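Local structure of FAD-dependent pyridine nucleotide-disulphide oxidoreductase (Desulfovibrio vulgaris, 3IWA) at residues Gln206-Val218 with Ala341-Gly353. The protein probably uses FAD to pass electrons from NADH or NADPH to a disulphide or similar acceptor. Numbering follows the deposited sequence.
Sequences QMLRHDLEKNDVV and AVKLFEGSASGAG
Asp211 OD2 accepts two backbone N-H groups, from Glu346 N and Gly347 N, each at 2.8 Å; the first meets its syn lone pair, the second comes from above the carboxylate plane. Asp211 OD1 takes a third, more bent bond from Phe345 N (2.7 Å, 142° at the hydrogen). With CG of Asp211 anti to its own backbone N (chi1 -173°), the carboxylate reaches out from the helix into the turn and fixes three successive amides. That turn, 344-347, joins antiparallel strands 340-343 and 348-353 as a beta hairpin of the dimerisation domain, and docks on helix 202-214 of the Rossmann-type, probably nucleotide-binding, region. Asn215, just past the helix, lays its amide almost parallel to the Phe345 ring (5° between planes), with CB over the ring centre in a CH-pi contact, 3.5 Å from the centroid. Asn215 ND2 bridges Asp211 O and Glu346 OE2, 2.9 Å from the latter. Toward solvent, Lys214 NZ forms a salt bridge to Glu346 OE1 (2.7 Å). On the buried side, Leu344 CD1 packs against Leu208 CB, while Leu208 CD2 presses tightly on Ala349 CB at 3.4 Å. Val176 and Asp180 of helix 169-182 also touch the Phe345 side chain.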
ATOM      1  N   GLN A 206       2.536  20.713 -12.337  1.00 43.37           N
ATOM      2  CA  GLN A 206       3.706  21.566 -12.611  1.00 44.08           C
ATOM      3  C   GLN A 206       4.996  20.865 -12.256  1.00 44.39           C
ATOM      4  O   GLN A 206       6.033  21.079 -12.898  1.00 44.41           O
ATOM      5  CB  GLN A 206       3.699  22.866 -11.802  1.00 44.57           C
ATOM      6  CG  GLN A 206       2.462  23.732 -11.852  1.00 47.35           C
ATOM      7  CD  GLN A 206       2.077  24.182 -13.238  1.00 51.34           C
ATOM      8  OE1 GLN A 206       2.923  24.316 -14.142  1.00 53.11           O
ATOM      9  NE2 GLN A 206       0.777  24.427 -13.418  1.00 52.31           N
ATOM     10  N   MET A 207       4.963  20.079 -11.191  1.00 44.43           N
ATOM     11  CA  MET A 207       6.122  19.282 -10.850  1.00 45.57           C
ATOM     12  C   MET A 207       6.443  18.346 -12.021  1.00 45.02           C
ATOM     13  O   MET A 207       7.585  18.204 -12.419  1.00 45.79           O
ATOM     14  CB  MET A 207       5.896  18.479  -9.548  1.00 46.29           C
ATOM     15  CG  MET A 207       5.855  19.285  -8.198  1.00 49.57           C
ATOM     16  SD  MET A 207       7.283  20.385  -7.946  1.00 53.41           S
ATOM     17  CE  MET A 207       6.871  21.807  -8.919  1.00 55.79           C
ATOM     18  N   LEU A 208       5.433  17.700 -12.579  1.00 44.53           N
ATOM     19  CA  LEU A 208       5.684  16.771 -13.677  1.00 44.07           C
ATOM     20  C   LEU A 208       6.122  17.572 -14.904  1.00 43.73           C
ATOM     21  O   LEU A 208       7.027  17.157 -15.611  1.00 43.53           O
ATOM     22  CB  LEU A 208       4.468  15.882 -13.980  1.00 43.10           C
ATOM     23  CG  LEU A 208       4.063  14.777 -13.003  1.00 43.05           C
ATOM     24  CD1 LEU A 208       3.440  15.348 -11.683  1.00 43.14           C
ATOM     25  CD2 LEU A 208       3.072  13.814 -13.679  1.00 39.74           C
ATOM     26  N   ARG A 209       5.487  18.712 -15.141  1.00 44.00           N
ATOM     27  CA  ARG A 209       5.852  19.585 -16.261  1.00 45.03           C
ATOM     28  C   ARG A 209       7.336  19.934 -16.216  1.00 46.27           C
ATOM     29  O   ARG A 209       8.014  19.840 -17.248  1.00 46.28           O
ATOM     30  CB  ARG A 209       5.008  20.863 -16.303  1.00 44.53           C
ATOM     31  CG  ARG A 209       5.187  21.669 -17.585  1.00 43.47           C
ATOM     32  CD  ARG A 209       4.271  22.900 -17.643  1.00 42.55           C
ATOM     33  NE  ARG A 209       4.519  23.719 -18.848  1.00 40.19           N
ATOM     34  CZ  ARG A 209       3.600  24.420 -19.506  1.00 40.80           C
ATOM     35  NH1 ARG A 209       2.333  24.473 -19.131  1.00 38.50           N
ATOM     36  NH2 ARG A 209       3.948  25.067 -20.605  1.00 47.33           N
ATOM     37  N   HIS A 210       7.847  20.258 -15.024  1.00 47.94           N
ATOM     38  CA  HIS A 210       9.238  20.697 -14.876  1.00 49.25           C
ATOM     39  C   HIS A 210      10.175  19.566 -15.178  1.00 49.72           C
ATOM     40  O   HIS A 210      11.199  19.783 -15.821  1.00 50.04           O
ATOM     41  CB  HIS A 210       9.557  21.216 -13.474  1.00 49.99           C
ATOM     42  CG  HIS A 210      11.011  21.556 -13.268  1.00 52.63           C
ATOM     43  ND1 HIS A 210      11.827  20.853 -12.404  1.00 54.61           N
ATOM     44  CD2 HIS A 210      11.793  22.516 -13.825  1.00 55.36           C
ATOM     45  CE1 HIS A 210      13.039  21.381 -12.419  1.00 56.24           C
ATOM     46  NE2 HIS A 210      13.050  22.378 -13.286  1.00 57.09           N
ATOM     47  N   ASP A 211       9.845  18.371 -14.693  1.00 49.59           N
ATOM     48  CA  ASP A 211      10.644  17.214 -14.999  1.00 49.73           C
ATOM     49  C   ASP A 211      10.802  17.129 -16.507  1.00 49.79           C
ATOM     50  O   ASP A 211      11.904  16.882 -16.977  1.00 50.02           O
ATOM     51  CB  ASP A 211      10.045  15.927 -14.415  1.00 49.98           C
ATOM     52  CG  ASP A 211      10.972  14.708 -14.594  1.00 51.02           C
ATOM     53  OD1 ASP A 211      11.035  14.177 -15.717  1.00 54.49           O
ATOM     54  OD2 ASP A 211      11.639  14.260 -13.633  1.00 51.78           O
ATOM     55  N   LEU A 212       9.732  17.365 -17.269  1.00 50.04           N
ATOM     56  CA  LEU A 212       9.835  17.268 -18.732  1.00 50.32           C
ATOM     57  C   LEU A 212      10.690  18.412 -19.336  1.00 50.86           C
ATOM     58  O   LEU A 212      11.564  18.171 -20.159  1.00 49.88           O
ATOM     59  CB  LEU A 212       8.458  17.247 -19.401  1.00 50.16           C
ATOM     60  CG  LEU A 212       7.440  16.155 -19.038  1.00 49.81           C
ATOM     61  CD1 LEU A 212       6.329  16.246 -20.035  1.00 48.74           C
ATOM     62  CD2 LEU A 212       8.028  14.747 -19.020  1.00 47.41           C
ATOM     63  N   GLU A 213      10.412  19.645 -18.936  1.00 51.50           N
ATOM     64  CA  GLU A 213      11.076  20.793 -19.517  1.00 52.98           C
ATOM     65  C   GLU A 213      12.567  20.879 -19.210  1.00 53.77           C
ATOM     66  O   GLU A 213      13.334  21.402 -20.015  1.00 53.78           O
ATOM     67  CB  GLU A 213      10.408  22.065 -19.069  1.00 52.86           C
ATOM     68  CG  GLU A 213       9.022  22.206 -19.599  1.00 53.72           C
ATOM     69  CD  GLU A 213       8.283  23.319 -18.915  1.00 55.26           C
ATOM     70  OE1 GLU A 213       8.630  23.605 -17.748  1.00 53.23           O
ATOM     71  OE2 GLU A 213       7.360  23.898 -19.538  1.00 59.56           O
ATOM     72  N   LYS A 214      12.978  20.358 -18.065  1.00 54.52           N
ATOM     73  CA  LYS A 214      14.368  20.437 -17.691  1.00 55.32           C
ATOM     74  C   LYS A 214      15.172  19.317 -18.352  1.00 55.31           C
ATOM     75  O   LYS A 214      16.411  19.360 -18.391  1.00 55.71           O
ATOM     76  CB  LYS A 214      14.516  20.481 -16.171  1.00 55.80           C
ATOM     77  CG  LYS A 214      15.136  19.290 -15.484  1.00 58.18           C
ATOM     78  CD  LYS A 214      15.217  19.582 -13.960  1.00 61.59           C
ATOM     79  CE  LYS A 214      16.251  18.747 -13.208  1.00 63.46           C
ATOM     80  NZ  LYS A 214      15.737  18.406 -11.819  1.00 64.39           N
ATOM     81  N   ASN A 215      14.474  18.323 -18.890  1.00 54.60           N
ATOM     82  CA  ASN A 215      15.133  17.313 -19.711  1.00 54.00           C
ATOM     83  C   ASN A 215      14.776  17.509 -21.196  1.00 53.09           C
ATOM     84  O   ASN A 215      14.693  16.550 -21.949  1.00 52.17           O
ATOM     85  CB  ASN A 215      14.807  15.895 -19.201  1.00 54.22           C
ATOM     86  CG  ASN A 215      15.367  15.631 -17.800  1.00 54.73           C
ATOM     87  OD1 ASN A 215      16.365  14.920 -17.630  1.00 57.03           O
ATOM     88  ND2 ASN A 215      14.727  16.204 -16.794  1.00 54.42           N
ATOM     89  N   ASP A 216      14.542  18.768 -21.580  1.00 52.27           N
ATOM     90  CA  ASP A 216      14.452  19.201 -22.983  1.00 52.51           C
ATOM     91  C   ASP A 216      13.156  18.877 -23.729  1.00 51.23           C
ATOM     92  O   ASP A 216      13.069  19.107 -24.939  1.00 51.20           O
ATOM     93  CB  ASP A 216      15.610  18.632 -23.808  1.00 53.54           C
ATOM     94  CG  ASP A 216      16.959  19.134 -23.357  1.00 56.53           C
ATOM     95  OD1 ASP A 216      17.047  19.997 -22.460  1.00 62.00           O
ATOM     96  OD2 ASP A 216      17.953  18.671 -23.941  1.00 63.51           O
ATOM     97  N   VAL A 217      12.162  18.331 -23.045  1.00 49.34           N
ATOM     98  CA  VAL A 217      10.859  18.203 -23.659  1.00 47.89           C
ATOM     99  C   VAL A 217      10.177  19.557 -23.520  1.00 47.76           C
ATOM    100  O   VAL A 217      10.044  20.079 -22.423  1.00 48.20           O
ATOM    101  CB  VAL A 217      10.025  17.095 -23.020  1.00 47.10           C
ATOM    102  CG1 VAL A 217       8.645  17.105 -23.581  1.00 44.55           C
ATOM    103  CG2 VAL A 217      10.691  15.769 -23.248  1.00 43.69           C
ATOM    104  N   VAL A 218       9.772  20.139 -24.637  1.00 46.94           N
ATOM    105  CA  VAL A 218       8.988  21.351 -24.596  1.00 46.31           C
ATOM    106  C   VAL A 218       7.529  20.977 -24.397  1.00 46.02           C
ATOM    107  O   VAL A 218       7.030  20.019 -25.030  1.00 46.07           O
ATOM    108  CB  VAL A 218       9.141  22.143 -25.905  1.00 46.79           C
ATOM    109  CG1 VAL A 218       8.236  23.399 -25.902  1.00 46.59           C
ATOM    110  CG2 VAL A 218      10.628  22.510 -26.128  1.00 47.16           C
ATOM    111  N   ALA A 341       0.544   5.021 -12.308  1.00 41.60           N
ATOM    112  CA  ALA A 341       1.874   5.506 -12.053  1.00 43.10           C
ATOM    113  C   ALA A 341       2.529   5.829 -13.379  1.00 44.98           C
ATOM    114  O   ALA A 341       2.308   5.129 -14.369  1.00 44.94           O
ATOM    115  CB  ALA A 341       2.674   4.474 -11.296  1.00 43.53           C
ATOM    116  N   VAL A 342       3.308   6.913 -13.397  1.00 47.09           N
ATOM    117  CA  VAL A 342       4.154   7.294 -14.528  1.00 48.23           C
ATOM    118  C   VAL A 342       5.574   7.592 -14.026  1.00 49.68           C
ATOM    119  O   VAL A 342       5.768   8.341 -13.060  1.00 49.78           O
ATOM    120  CB  VAL A 342       3.654   8.560 -15.227  1.00 47.95           C
ATOM    121  CG1 VAL A 342       4.166   8.601 -16.619  1.00 49.20           C
ATOM    122  CG2 VAL A 342       2.176   8.598 -15.282  1.00 49.93           C
ATOM    123  N   LYS A 343       6.562   7.004 -14.681  1.00 51.26           N
ATOM    124  CA  LYS A 343       7.948   7.319 -14.424  1.00 53.04           C
ATOM    125  C   LYS A 343       8.408   8.335 -15.479  1.00 52.93           C
ATOM    126  O   LYS A 343       8.214   8.127 -16.686  1.00 51.94           O
ATOM    127  CB  LYS A 343       8.782   6.040 -14.451  1.00 54.06           C
ATOM    128  CG  LYS A 343      10.308   6.246 -14.441  1.00 57.89           C
ATOM    129  CD  LYS A 343      10.941   6.161 -13.048  1.00 61.42           C
ATOM    130  CE  LYS A 343      12.389   6.714 -13.053  1.00 63.36           C
ATOM    131  NZ  LYS A 343      12.469   8.163 -13.459  1.00 64.09           N
ATOM    132  N   LEU A 344       8.963   9.450 -14.997  1.00 53.04           N
ATOM    133  CA  LEU A 344       9.455  10.541 -15.849  1.00 53.82           C
ATOM    134  C   LEU A 344      10.993  10.518 -15.815  1.00 54.44           C
ATOM    135  O   LEU A 344      11.588   9.494 -15.514  1.00 54.82           O
ATOM    136  CB  LEU A 344       8.850  11.909 -15.444  1.00 53.52           C
ATOM    137  CG  LEU A 344       7.321  12.009 -15.401  1.00 52.61           C
ATOM    138  CD1 LEU A 344       6.878  13.328 -14.842  1.00 51.51           C
ATOM    139  CD2 LEU A 344       6.748  11.807 -16.769  1.00 50.73           C
ATOM    140  N   PHE A 345      11.657  11.610 -16.145  1.00 55.56           N
ATOM    141  CA  PHE A 345      13.116  11.556 -16.259  1.00 56.22           C
ATOM    142  C   PHE A 345      13.744  11.288 -14.907  1.00 57.30           C
ATOM    143  O   PHE A 345      14.469  10.323 -14.747  1.00 58.06           O
ATOM    144  CB  PHE A 345      13.657  12.820 -16.901  1.00 55.93           C
ATOM    145  CG  PHE A 345      13.334  12.908 -18.354  1.00 53.79           C
ATOM    146  CD1 PHE A 345      14.148  12.300 -19.288  1.00 53.80           C
ATOM    147  CD2 PHE A 345      12.187  13.549 -18.780  1.00 51.29           C
ATOM    148  CE1 PHE A 345      13.843  12.355 -20.652  1.00 54.24           C
ATOM    149  CE2 PHE A 345      11.861  13.621 -20.128  1.00 51.77           C
ATOM    150  CZ  PHE A 345      12.695  13.025 -21.076  1.00 53.78           C
ATOM    151  N   GLU A 346      13.423  12.120 -13.930  1.00 58.39           N
ATOM    152  CA  GLU A 346      13.961  11.974 -12.570  1.00 58.96           C
ATOM    153  C   GLU A 346      12.865  11.663 -11.537  1.00 57.53           C
ATOM    154  O   GLU A 346      13.065  10.845 -10.650  1.00 58.79           O
ATOM    155  CB  GLU A 346      14.737  13.236 -12.174  1.00 59.93           C
ATOM    156  CG  GLU A 346      15.929  13.552 -13.100  1.00 62.81           C
ATOM    157  CD  GLU A 346      16.100  15.049 -13.323  1.00 67.90           C
ATOM    158  OE1 GLU A 346      16.054  15.799 -12.314  1.00 71.72           O
ATOM    159  OE2 GLU A 346      16.273  15.477 -14.491  1.00 69.55           O
ATOM    160  N   GLY A 347      11.703  12.281 -11.651  1.00 55.45           N
ATOM    161  CA  GLY A 347      10.628  11.983 -10.710  1.00 53.56           C
ATOM    162  C   GLY A 347       9.693  10.904 -11.205  1.00 51.73           C
ATOM    163  O   GLY A 347       9.768  10.484 -12.351  1.00 51.18           O
ATOM    164  N   SER A 348       8.820  10.470 -10.304  1.00 49.47           N
ATOM    165  CA  SER A 348       7.719   9.582 -10.585  1.00 47.97           C
ATOM    166  C   SER A 348       6.484  10.221 -10.042  1.00 45.94           C
ATOM    167  O   SER A 348       6.546  10.888  -9.039  1.00 46.41           O
ATOM    168  CB  SER A 348       7.915   8.263  -9.881  1.00 48.08           C
ATOM    169  OG  SER A 348       8.920   7.522 -10.541  1.00 50.49           O
ATOM    170  N   ALA A 349       5.368  10.027 -10.712  1.00 44.08           N
ATOM    171  CA  ALA A 349       4.096  10.494 -10.236  1.00 43.25           C
ATOM    172  C   ALA A 349       3.165   9.284 -10.115  1.00 42.27           C
ATOM    173  O   ALA A 349       3.279   8.352 -10.889  1.00 42.92           O
ATOM    174  CB  ALA A 349       3.523  11.525 -11.189  1.00 42.84           C
ATOM    175  N   SER A 350       2.238   9.304  -9.157  1.00 40.94           N
ATOM    176  CA  SER A 350       1.326   8.185  -8.940  1.00 39.66           C
ATOM    177  C   SER A 350       0.072   8.655  -8.241  1.00 37.20           C
ATOM    178  O   SER A 350       0.083   9.698  -7.637  1.00 36.72           O
ATOM    179  CB  SER A 350       2.024   7.087  -8.135  1.00 39.95           C
ATOM    180  OG  SER A 350       1.214   5.937  -8.126  1.00 43.35           O
ATOM    181  N   GLY A 351      -1.013   7.893  -8.347  1.00 35.26           N
ATOM    182  CA  GLY A 351      -2.330   8.301  -7.798  1.00 33.73           C
ATOM    183  C   GLY A 351      -3.484   7.292  -7.972  1.00 32.12           C
ATOM    184  O   GLY A 351      -3.305   6.213  -8.488  1.00 31.38           O
ATOM    185  N   ALA A 352      -4.661   7.654  -7.508  1.00 30.74           N
ATOM    186  CA  ALA A 352      -5.836   6.800  -7.560  1.00 30.90           C
ATOM    187  C   ALA A 352      -7.016   7.652  -7.230  1.00 30.28           C
ATOM    188  O   ALA A 352      -6.883   8.566  -6.462  1.00 30.82           O
ATOM    189  CB  ALA A 352      -5.749   5.623  -6.576  1.00 30.07           C
ATOM    190  N   GLY A 353      -8.164   7.339  -7.803  1.00 30.44           N
ATOM    191  CA  GLY A 353      -9.368   8.053  -7.508  1.00 31.48           C
ATOM    192  C   GLY A 353      -9.361   9.417  -8.199  1.00 32.46           C
ATOM    193  O   GLY A 353      -8.668   9.630  -9.204  1.00 32.20           O
TER